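Local coordinates for protein exotoxin 5 (Staphylococcus aureus subsp. aureus COL, PDB 3R2I) that is of unknown function but, as a secreted staphylococcal superantigen-like exotoxin, probably acts on components of host immunity, at residues I60-L63 with H64-Y67. Residues are numbered along the deposited sequence; the frame is centred on the assembly and turned at random.
Sequences INML and HQYY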
loop_
_atom_site.group_PDB
_atom_site.type_symbol
_atom_site.label_atom_id
_atom_site.label_comp_id
_atom_site.label_asym_id
_atom_site.label_seq_id
_atom_site.Cartn_x
_atom_site.Cartn_y
_atom_site.Cartn_z
ATOM N N ILE A 60 -12.900 12.308 -5.771
ATOM C CA ILE A 60 -13.196 10.895 -6.080
ATOM C C ILE A 60 -12.564 10.438 -7.431
ATOM O O ILE A 60 -12.094 9.304 -7.530
ATOM C CB ILE A 60 -14.724 10.611 -6.014
ATOM C CG1 ILE A 60 -15.193 10.671 -4.543
ATOM C CG2 ILE A 60 -15.042 9.249 -6.629
ATOM C CD1 ILE A 60 -16.735 10.591 -4.329
ATOM N N ASN A 61 -12.545 11.320 -8.442
ATOM C CA ASN A 61 -11.887 11.025 -9.708
ATOM C C ASN A 61 -10.396 10.855 -9.419
ATOM O O ASN A 61 -9.704 10.063 -10.059
ATOM C CB ASN A 61 -12.023 12.167 -10.726
ATOM C CG ASN A 61 -13.422 12.323 -11.274
ATOM O OD1 ASN A 61 -14.312 11.502 -11.023
ATOM N ND2 ASN A 61 -13.623 13.383 -12.075
ATOM N N MET A 62 -9.892 11.668 -8.502
ATOM C CA MET A 62 -8.490 11.595 -8.100
ATOM C C MET A 62 -8.191 10.243 -7.441
ATOM O O MET A 62 -7.219 9.572 -7.761
ATOM C CB MET A 62 -8.180 12.747 -7.142
ATOM C CG MET A 62 -6.735 12.781 -6.598
ATOM S SD MET A 62 -6.338 11.612 -5.255
ATOM C CE MET A 62 -7.505 12.208 -4.003
ATOM N N LEU A 63 -9.024 9.856 -6.493
ATOM C CA LEU A 63 -8.874 8.561 -5.824
ATOM C C LEU A 63 -8.878 7.417 -6.839
ATOM O O LEU A 63 -8.031 6.559 -6.792
ATOM C CB LEU A 63 -9.969 8.358 -4.788
ATOM C CG LEU A 63 -9.843 9.259 -3.550
ATOM C CD1 LEU A 63 -11.082 9.191 -2.658
ATOM C CD2 LEU A 63 -8.556 8.923 -2.760
ATOM N N HIS A 64 -9.821 7.446 -7.768
ATOM C CA HIS A 64 -9.941 6.429 -8.783
ATOM C C HIS A 64 -8.688 6.382 -9.637
ATOM O O HIS A 64 -8.194 5.318 -9.950
ATOM C CB HIS A 64 -11.118 6.735 -9.690
ATOM C CG HIS A 64 -11.332 5.688 -10.728
ATOM N ND1 HIS A 64 -10.758 5.755 -11.979
ATOM C CD2 HIS A 64 -12.005 4.515 -10.677
ATOM C CE1 HIS A 64 -11.070 4.666 -12.654
ATOM N NE2 HIS A 64 -11.842 3.908 -11.896
ATOM N N GLN A 65 -8.189 7.535 -10.051
ATOM C CA GLN A 65 -6.975 7.543 -10.851
ATOM C C GLN A 65 -5.817 7.030 -10.034
ATOM O O GLN A 65 -5.069 6.187 -10.472
ATOM C CB GLN A 65 -6.703 8.946 -11.423
ATOM C CG GLN A 65 -5.254 9.233 -11.879
ATOM C CD GLN A 65 -4.320 9.817 -10.769
ATOM O OE1 GLN A 65 -3.090 9.811 -10.929
ATOM N NE2 GLN A 65 -4.909 10.362 -9.668
ATOM N N TYR A 66 -5.695 7.488 -8.808
ATOM C CA TYR A 66 -4.550 7.074 -7.997
ATOM C C TYR A 66 -4.483 5.570 -7.690
ATOM O O TYR A 66 -3.478 4.883 -7.956
ATOM C CB TYR A 66 -4.560 7.865 -6.724
ATOM C CG TYR A 66 -3.378 7.596 -5.870
ATOM C CD1 TYR A 66 -2.177 8.236 -6.100
ATOM C CD2 TYR A 66 -3.458 6.691 -4.827
ATOM C CE1 TYR A 66 -1.097 7.955 -5.342
ATOM C CE2 TYR A 66 -2.395 6.445 -4.046
ATOM C CZ TYR A 66 -1.222 7.062 -4.291
ATOM O OH TYR A 66 -0.162 6.799 -3.439
ATOM N N TYR A 67 -5.599 5.060 -7.194
ATOM C CA TYR A 67 -5.709 3.674 -6.829
ATOM C C TYR A 67 -5.881 2.666 -7.985
ATOM O O TYR A 67 -5.947 1.461 -7.718
ATOM C CB TYR A 67 -6.776 3.525 -5.761
ATOM C CG TYR A 67 -6.285 4.010 -4.430
ATOM C CD1 TYR A 67 -5.350 3.266 -3.717
ATOM C CD2 TYR A 67 -6.749 5.192 -3.865
ATOM C CE1 TYR A 67 -4.892 3.683 -2.493
ATOM C CE2 TYR A 67 -6.267 5.621 -2.622
ATOM C CZ TYR A 67 -5.363 4.862 -1.952
ATOM O OH TYR A 67 -4.940 5.245 -0.709
#
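The carbonyl oxygen M62 O is gripped twice. Y66 N donates to M62 O at 2.8 Å with an N-H...O angle of 164°, and the amide of Q65 adds a weak bond, Q65 NE2 to M62 O at 3.1 Å, bent to 129°. That second donor gets there because the Q65 chain folds at chi2 (-90°), which turns its end back along the helix. Y67 N to L63 O, 2.9 Å, is closer to straight. L63 O also lies near the plane at the edge of the Y67 ring, 3.5 Å from Y67 CD2. Beside it, L63 and Y67 run side by side in one direction, and L63 CD2 meets Y67 CE2 at 4.0 Å. The Y66 ring presents its edge to one face of Y67, with Y66 CD2 3.6 Å above the plane over the ring centre. With H64 N to I60 O and Q65 N to N61 O, the backbone bonds form an unbroken i to i+4 series, which identifies an alpha helix. Helix 57-68 packs through H64 and Y67 on helix 182-197 of the beta-grasp range, where Y67 OH bonds D186, while Y66 OH reaches E125 of the OB-fold range, so it touches both parts of the two-domain superantigen-like fold.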